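Local atomic coordinates of coenzyme A transferase (Yersinia pestis, PDB entry 3QLI), a protein that probably transfers coenzyme A from one carboxylic acid to another, acetate being a possible partner, and can hold coenzyme A covalently at its active site. Residues S126-A131 against R315-V320; M44-A49 against F293-G298. One frame throughout, in Å; residues are numbered along the deposited sequence.

Contact 1 of 2, residues S126-A131 against R315-V320; sequences SNFHQA and RPVDYV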
ATOM      1  N   SER A 126      12.382  -1.920   1.788  1.00 18.95           N
ATOM      2  CA  SER A 126      11.526  -3.092   1.858  1.00 16.71           C
ATOM      3  C   SER A 126      10.255  -2.764   2.608  1.00 19.00           C
ATOM      4  O   SER A 126      10.151  -1.697   3.216  1.00 19.96           O
ATOM      5  CB  SER A 126      12.237  -4.238   2.586  1.00 21.81           C
ATOM      6  OG  SER A 126      12.235  -4.019   3.995  1.00 20.14           O
ATOM      7  N   ASN A 127       9.299  -3.690   2.562  1.00 15.49           N
ATOM      8  CA  ASN A 127       8.212  -3.724   3.533  1.00 14.96           C
ATOM      9  C   ASN A 127       8.535  -4.693   4.675  1.00 14.48           C
ATOM     10  O   ASN A 127       8.892  -5.856   4.441  1.00 12.82           O
ATOM     11  CB  ASN A 127       6.913  -4.155   2.873  1.00 18.29           C
ATOM     12  CG  ASN A 127       6.437  -3.167   1.855  1.00 21.22           C
ATOM     13  OD1 ASN A 127       5.971  -2.091   2.205  1.00 24.58           O
ATOM     14  ND2 ASN A 127       6.541  -3.524   0.588  1.00 18.15           N
ATOM     15  N   PHE A 128       8.400  -4.222   5.907  1.00 13.00           N
ATOM     16  CA  PHE A 128       8.657  -5.083   7.058  1.00 13.82           C
ATOM     17  C   PHE A 128       7.811  -6.360   6.942  1.00 13.97           C
ATOM     18  O   PHE A 128       8.277  -7.444   7.276  1.00 14.73           O
ATOM     19  CB  PHE A 128       8.375  -4.308   8.354  1.00 14.02           C
ATOM     20  CG  PHE A 128       8.609  -5.098   9.629  1.00 14.57           C
ATOM     21  CD1 PHE A 128       9.771  -5.827   9.818  1.00 13.37           C
ATOM     22  CD2 PHE A 128       7.661  -5.061  10.657  1.00 14.43           C
ATOM     23  CE1 PHE A 128       9.986  -6.546  10.996  1.00 15.90           C
ATOM     24  CE2 PHE A 128       7.862  -5.756  11.851  1.00 14.24           C
ATOM     25  CZ  PHE A 128       9.028  -6.508  12.027  1.00 18.97           C
ATOM     26  N   HIS A 129       6.581  -6.242   6.438  1.00 13.71           N
ATOM     27  CA  HIS A 129       5.695  -7.410   6.344  1.00 15.50           C
ATOM     28  C   HIS A 129       6.206  -8.486   5.393  1.00 16.96           C
ATOM     29  O   HIS A 129       5.763  -9.640   5.464  1.00 18.75           O
ATOM     30  CB  HIS A 129       4.233  -7.031   6.011  1.00 18.59           C
ATOM     31  CG  HIS A 129       4.014  -6.593   4.594  1.00 21.92           C
ATOM     32  ND1 HIS A 129       3.809  -5.275   4.245  1.00 24.30           N
ATOM     33  CD2 HIS A 129       3.935  -7.301   3.441  1.00 29.13           C
ATOM     34  CE1 HIS A 129       3.635  -5.185   2.937  1.00 25.77           C
ATOM     35  NE2 HIS A 129       3.709  -6.400   2.425  1.00 26.63           N
ATOM     36  N   GLN A 130       7.131  -8.111   4.512  1.00 15.29           N
ATOM     37  CA  GLN A 130       7.716  -9.057   3.546  1.00 15.23           C
ATOM     38  C   GLN A 130       9.121  -9.510   3.946  1.00 16.03           C
ATOM     39  O   GLN A 130       9.782 -10.226   3.197  1.00 13.51           O
ATOM     40  CB  GLN A 130       7.759  -8.434   2.138  1.00 16.32           C
ATOM     41  CG  GLN A 130       6.383  -8.133   1.597  1.00 22.49           C
ATOM     42  CD  GLN A 130       6.394  -7.208   0.387  1.00 25.68           C
ATOM     43  OE1 GLN A 130       7.408  -6.581   0.060  1.00 23.01           O
ATOM     44  NE2 GLN A 130       5.256  -7.118  -0.275  1.00 27.46           N
ATOM     45  N   ALA A 131       9.563  -9.111   5.134  1.00 14.26           N
ATOM     46  CA  ALA A 131      10.927  -9.416   5.588  1.00 12.68           C
ATOM     47  C   ALA A 131      11.285 -10.901   5.598  1.00 13.76           C
ATOM     48  O   ALA A 131      12.397 -11.260   5.222  1.00 14.59           O
ATOM     49  CB  ALA A 131      11.214  -8.786   6.957  1.00 12.79           C
ATOM     50  N   ARG A 315       3.295 -14.261  16.623  1.00 13.89           N
ATOM     51  CA  ARG A 315       3.200 -14.814  15.276  1.00 14.26           C
ATOM     52  C   ARG A 315       4.110 -14.046  14.320  1.00 13.16           C
ATOM     53  O   ARG A 315       4.489 -12.904  14.595  1.00 11.15           O
ATOM     54  CB  ARG A 315       1.736 -14.832  14.813  1.00 15.24           C
ATOM     55  CG  ARG A 315       0.853 -15.668  15.753  1.00 16.53           C
ATOM     56  CD  ARG A 315      -0.493 -16.053  15.137  1.00 21.66           C
ATOM     57  NE  ARG A 315      -0.336 -16.899  13.962  1.00 19.65           N
ATOM     58  CZ  ARG A 315      -1.324 -17.575  13.379  1.00 24.12           C
ATOM     59  NH1 ARG A 315      -2.554 -17.514  13.876  1.00 24.66           N
ATOM     60  NH2 ARG A 315      -1.077 -18.325  12.301  1.00 20.24           N
ATOM     61  N   PRO A 316       4.497 -14.678  13.205  1.00 13.16           N
ATOM     62  CA  PRO A 316       5.446 -14.038  12.281  1.00 13.12           C
ATOM     63  C   PRO A 316       4.874 -12.804  11.606  1.00 14.95           C
ATOM     64  O   PRO A 316       3.656 -12.681  11.479  1.00 12.26           O
ATOM     65  CB  PRO A 316       5.718 -15.128  11.229  1.00 13.95           C
ATOM     66  CG  PRO A 316       4.630 -16.150  11.412  1.00 15.55           C
ATOM     67  CD  PRO A 316       4.249 -16.086  12.860  1.00 14.22           C
ATOM     68  N   VAL A 317       5.754 -11.916  11.151  1.00 10.41           N
ATOM     69  CA  VAL A 317       5.309 -10.606  10.679  1.00 11.17           C
ATOM     70  C   VAL A 317       4.492 -10.692   9.390  1.00 12.88           C
ATOM     71  O   VAL A 317       3.623  -9.858   9.151  1.00 13.95           O
ATOM     72  CB  VAL A 317       6.494  -9.620  10.530  1.00 11.47           C
ATOM     73  CG1 VAL A 317       7.494 -10.133   9.467  1.00 13.39           C
ATOM     74  CG2 VAL A 317       5.987  -8.210  10.222  1.00 13.25           C
ATOM     75  N   ASP A 318       4.729 -11.721   8.579  1.00 11.11           N
ATOM     76  CA  ASP A 318       3.966 -11.845   7.338  1.00 15.05           C
ATOM     77  C   ASP A 318       2.521 -12.281   7.604  1.00 14.56           C
ATOM     78  O   ASP A 318       1.676 -12.214   6.715  1.00 16.07           O
ATOM     79  CB  ASP A 318       4.661 -12.771   6.325  1.00 14.59           C
ATOM     80  CG  ASP A 318       4.979 -14.154   6.897  1.00 20.00           C
ATOM     81  OD1 ASP A 318       5.455 -14.272   8.049  1.00 15.65           O
ATOM     82  OD2 ASP A 318       4.761 -15.138   6.169  1.00 26.17           O
ATOM     83  N   TYR A 319       2.240 -12.714   8.832  1.00 12.05           N
ATOM     84  CA  TYR A 319       0.849 -12.926   9.272  1.00 13.12           C
ATOM     85  C   TYR A 319       0.317 -11.671   9.948  1.00 14.16           C
ATOM     86  O   TYR A 319      -0.720 -11.111   9.567  1.00 14.09           O
ATOM     87  CB  TYR A 319       0.778 -14.102  10.252  1.00 15.75           C
ATOM     88  CG  TYR A 319      -0.581 -14.341  10.909  1.00 15.80           C
ATOM     89  CD1 TYR A 319      -1.536 -15.149  10.303  1.00 18.26           C
ATOM     90  CD2 TYR A 319      -0.898 -13.776  12.145  1.00 15.17           C
ATOM     91  CE1 TYR A 319      -2.764 -15.379  10.892  1.00 17.96           C
ATOM     92  CE2 TYR A 319      -2.129 -14.002  12.739  1.00 16.93           C
ATOM     93  CZ  TYR A 319      -3.058 -14.808  12.105  1.00 17.29           C
ATOM     94  OH  TYR A 319      -4.288 -15.051  12.695  1.00 19.46           O
ATOM     95  N   VAL A 320       1.035 -11.229  10.971  1.00 12.48           N
ATOM     96  CA  VAL A 320       0.536 -10.162  11.822  1.00 11.49           C
ATOM     97  C   VAL A 320       0.281  -8.882  11.042  1.00 15.55           C
ATOM     98  O   VAL A 320      -0.734  -8.204  11.266  1.00 13.11           O
ATOM     99  CB  VAL A 320       1.521  -9.863  12.966  1.00 13.42           C
ATOM    100  CG1 VAL A 320       1.102  -8.600  13.713  1.00 11.29           C
ATOM    101  CG2 VAL A 320       1.624 -11.075  13.909  1.00 10.27           C
TER

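Contact 2 of 2, residues M44-A49 against F293-G298; sequences MGMFAA and FTFAMG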
ATOM      1  N   MET A  44      20.131 -10.857  12.320  1.00 13.96           N
ATOM      2  CA  MET A  44      19.972 -11.072  13.747  1.00 13.76           C
ATOM      3  C   MET A  44      18.561 -10.668  14.143  1.00 14.02           C
ATOM      4  O   MET A  44      17.841 -10.065  13.354  1.00 13.86           O
ATOM      5  CB  MET A  44      20.972 -10.220  14.523  1.00 13.38           C
ATOM      6  CG  MET A  44      20.891  -8.737  14.160  1.00 14.92           C
ATOM      7  SD  MET A  44      22.142  -7.759  15.028  1.00 16.69           S
ATOM      8  CE  MET A  44      21.962  -6.167  14.215  1.00 19.38           C
ATOM      9  N   GLY A  45      18.183 -11.001  15.373  1.00 12.86           N
ATOM     10  CA  GLY A  45      16.881 -10.645  15.886  1.00 12.24           C
ATOM     11  C   GLY A  45      16.721  -9.149  16.056  1.00 14.52           C
ATOM     12  O   GLY A  45      17.682  -8.381  15.946  1.00 14.86           O
ATOM     13  N   MET A  46      15.499  -8.720  16.352  1.00 12.10           N
ATOM     14  CA  MET A  46      15.197  -7.300  16.527  1.00 13.55           C
ATOM     15  C   MET A  46      15.293  -6.799  17.967  1.00 16.86           C
ATOM     16  O   MET A  46      14.835  -7.466  18.890  1.00 15.42           O
ATOM     17  CB  MET A  46      13.780  -6.995  16.027  1.00 14.43           C
ATOM     18  CG  MET A  46      13.492  -7.387  14.593  1.00 14.95           C
ATOM     19  SD  MET A  46      11.757  -7.117  14.176  1.00 17.40           S
ATOM     20  CE  MET A  46      11.669  -5.331  14.219  1.00 17.04           C
ATOM     21  N   PHE A  47      15.894  -5.627  18.155  1.00 15.49           N
ATOM     22  CA  PHE A  47      15.960  -5.011  19.483  1.00 17.83           C
ATOM     23  C   PHE A  47      16.616  -5.860  20.570  1.00 15.15           C
ATOM     24  O   PHE A  47      17.790  -6.205  20.491  1.00 14.02           O
ATOM     25  CB  PHE A  47      14.585  -4.511  19.938  1.00 16.43           C
ATOM     26  CG  PHE A  47      14.657  -3.417  20.966  1.00 16.92           C
ATOM     27  CD1 PHE A  47      15.313  -2.230  20.688  1.00 20.33           C
ATOM     28  CD2 PHE A  47      14.082  -3.580  22.213  1.00 17.12           C
ATOM     29  CE1 PHE A  47      15.389  -1.224  21.632  1.00 23.00           C
ATOM     30  CE2 PHE A  47      14.153  -2.578  23.161  1.00 18.71           C
ATOM     31  CZ  PHE A  47      14.807  -1.398  22.870  1.00 20.53           C
ATOM     32  N   ALA A  48      15.824  -6.176  21.589  1.00 17.53           N
ATOM     33  CA  ALA A  48      16.269  -6.948  22.744  1.00 14.04           C
ATOM     34  C   ALA A  48      16.762  -8.313  22.285  1.00 16.29           C
ATOM     35  O   ALA A  48      17.542  -8.966  22.975  1.00 16.03           O
ATOM     36  CB  ALA A  48      15.138  -7.097  23.748  1.00 18.67           C
ATOM     37  N   ALA A  49      16.272  -8.742  21.129  1.00 15.20           N
ATOM     38  CA  ALA A  49      16.664 -10.003  20.506  1.00 15.18           C
ATOM     39  C   ALA A  49      18.143 -10.038  20.085  1.00 13.55           C
ATOM     40  O   ALA A  49      18.732 -11.112  19.995  1.00 15.57           O
ATOM     41  CB  ALA A  49      15.760 -10.322  19.327  1.00 13.68           C
ATOM     42  N   PHE A 293       1.124 -10.681  18.677  1.00 11.57           N
ATOM     43  CA  PHE A 293       2.125  -9.649  18.403  1.00 13.22           C
ATOM     44  C   PHE A 293       3.267 -10.279  17.601  1.00 11.26           C
ATOM     45  O   PHE A 293       3.383 -11.504  17.550  1.00 12.79           O
ATOM     46  CB  PHE A 293       2.678  -9.047  19.705  1.00 13.38           C
ATOM     47  CG  PHE A 293       3.577  -9.991  20.483  1.00 15.57           C
ATOM     48  CD1 PHE A 293       4.957  -9.839  20.458  1.00 15.22           C
ATOM     49  CD2 PHE A 293       3.031 -11.045  21.222  1.00 17.61           C
ATOM     50  CE1 PHE A 293       5.791 -10.704  21.161  1.00 17.15           C
ATOM     51  CE2 PHE A 293       3.853 -11.922  21.934  1.00 16.10           C
ATOM     52  CZ  PHE A 293       5.235 -11.753  21.905  1.00 16.52           C
ATOM     53  N   THR A 294       4.101  -9.459  16.967  1.00 10.80           N
ATOM     54  CA  THR A 294       5.223 -10.013  16.205  1.00 10.84           C
ATOM     55  C   THR A 294       6.602  -9.751  16.833  1.00 13.97           C
ATOM     56  O   THR A 294       7.518 -10.546  16.651  1.00 14.14           O
ATOM     57  CB  THR A 294       5.189  -9.614  14.707  1.00 11.23           C
ATOM     58  OG1 THR A 294       5.841 -10.629  13.937  1.00 12.16           O
ATOM     59  CG2 THR A 294       5.854  -8.258  14.452  1.00 11.76           C
ATOM     60  N   PHE A 295       6.745  -8.656  17.573  1.00 12.10           N
ATOM     61  CA  PHE A 295       7.895  -8.503  18.471  1.00 12.22           C
ATOM     62  C   PHE A 295       7.522  -7.585  19.647  1.00 13.23           C
ATOM     63  O   PHE A 295       6.531  -6.839  19.581  1.00 12.49           O
ATOM     64  CB  PHE A 295       9.172  -8.069  17.712  1.00 11.95           C
ATOM     65  CG  PHE A 295       9.239  -6.593  17.386  1.00 15.04           C
ATOM     66  CD1 PHE A 295      10.040  -5.742  18.141  1.00 17.57           C
ATOM     67  CD2 PHE A 295       8.518  -6.060  16.323  1.00 16.81           C
ATOM     68  CE1 PHE A 295      10.117  -4.386  17.854  1.00 14.61           C
ATOM     69  CE2 PHE A 295       8.594  -4.703  16.020  1.00 15.12           C
ATOM     70  CZ  PHE A 295       9.396  -3.866  16.782  1.00 17.74           C
ATOM     71  N   ALA A 296       8.291  -7.671  20.733  1.00 13.21           N
ATOM     72  CA  ALA A 296       7.960  -6.947  21.961  1.00 13.33           C
ATOM     73  C   ALA A 296       9.101  -6.041  22.398  1.00 14.78           C
ATOM     74  O   ALA A 296      10.264  -6.416  22.300  1.00 15.29           O
ATOM     75  CB  ALA A 296       7.641  -7.926  23.066  1.00 13.87           C
ATOM     76  N   MET A 297       8.754  -4.862  22.909  1.00 13.59           N
ATOM     77  CA  MET A 297       9.735  -3.925  23.464  1.00 16.96           C
ATOM     78  C   MET A 297       9.139  -3.351  24.730  1.00 16.52           C
ATOM     79  O   MET A 297       7.952  -3.107  24.778  1.00 17.13           O
ATOM     80  CB  MET A 297      10.013  -2.778  22.480  1.00 18.99           C
ATOM     81  CG  MET A 297      10.691  -3.221  21.171  1.00 22.98           C
ATOM     82  SD  MET A 297      11.299  -1.824  20.189  1.00 25.91           S
ATOM     83  CE  MET A 297       9.801  -1.120  19.561  1.00 18.78           C
ATOM     84  N   GLY A 298       9.949  -3.145  25.760  1.00 17.86           N
ATOM     85  CA  GLY A 298       9.413  -2.609  27.002  1.00 19.31           C
ATOM     86  C   GLY A 298      10.462  -2.584  28.094  1.00 23.00           C
ATOM     87  O   GLY A 298      11.638  -2.331  27.815  1.00 21.82           O
TER
HETATM   88  O   HOH W   1      12.765  -6.807  21.043  1.00 15.94           O

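Contact 1 of 2, residues S126-A131 against R315-V320
One face of the F128 ring is covered by a methyl group of V317: CG2 stands 3.8 Å from the ring centroid and 24° off the normal, a CH-pi contact displaced toward the rim. The closest ring atom is CE2, 3.5 Å from V317 CG2. Within the segments, N127 CB lies over one face of the H129 ring, toward its rim, and the R315 guanidinium lies over the Y319 ring, CZ above its centre.

V317 grips the 126-131 turn with both branches. With chi1 at 63°, CG2 lies anti to the backbone N and projects onto the phenylalanine face, while CG1 rests 3.6 Å from F128 O. CG2 also reaches the backbone at H129. Further along, H129 O points at the start of the short helix: D318 CA lies 3.4 Å from H129 O, and the 130° angle at the hydrogen fits a CA-H...O contact. Methyl and CH groups of 315-320 thus meet the F128 ring and two backbone carbonyls.

Each side is braced locally. A131 N donates to F128 O (3.0 Å) in the 3-10 turn that leads into helix 131-139, and P316 O, at the N-cap position of helix 317-320, accepts from both Y319 N and V320 N. N127 ND2 makes a weak bond of 3.2 Å to Q130 OE1. These same two polar groups reach D408 and K422 of the second subunit.

F128 also meets the ring of F75, and its side chain lies about 4 Å from that of E264, the glutamate seen covalently linked to coenzyme A in a crystal structure of this protein. The F128 side of the contact therefore probably lines the coenzyme A site around E264.

Contact 2 of 2, residues M44-A49 against F293-G298
Two Met-aromatic contacts, one running in each direction, join the loop at the end of strand 41-44 to the short strand 295-296 and the residue that follows it, beside the coenzyme A site. In the first, M46 lies over a face of F295. Its chain is extended through chi2 and then bends at chi3 (68°), a turn that lays both SD and CE above the same ring. CE is 3.7 Å from the F295 centroid and 15° off the normal, which makes it a CH-pi contact as well; SD is 4.2 Å from that centroid. The second pair swaps the roles: M297 SD sits over F47, 3.9 Å from its centroid and 15° off the normal, and M297 CG packs 3.6 Å from F47 CD2. In both pairs the side chains meet at about a right angle.

Beside the two pairs a water bridges the backbones. It donates to M46 O (3.1 Å) and to A296 O (2.8 Å), and it lies in the plane of the F47 ring, at its edge. M46 O also accepts from A49 N, so this buried carbonyl is gripped by two donors while the loop turns. All four side chains that carry the contact are buried.

The site is near at hand: the side chain of M46 lies about 3 Å from that of E76, and the side chain of F295 about 4 Å from that of E264, both coenzyme A-binding residues. Backbone bonds of G45 with M145 and of A49 with T147 tie the loop to strand 143-148 of the parallel sheet. F295 and M297 rest on V265 of strand 265-266, and the side chains of F47 and A48 touch Y303 of helix 300-306.

Along the chain the segments come in the order 44-49, 126-131, 293-298 and 315-320. Contact 2 closes a loop from the first to the third and contact 1 from the second to the fourth, so the two closures cross rather than nest. Each brings a loop of the N-terminal family region onto the stretch that runs from strand 291-293 into helix 317-320. On that later side they are joined directly: R315 O lies 2.7 Å from T294 OG1, and R315 N lies 2.9 Å from F293 O, both probable hydrogen bonds. On the earlier side M46 touches F128. Together they tie the two halves of the chain at the E264 pocket.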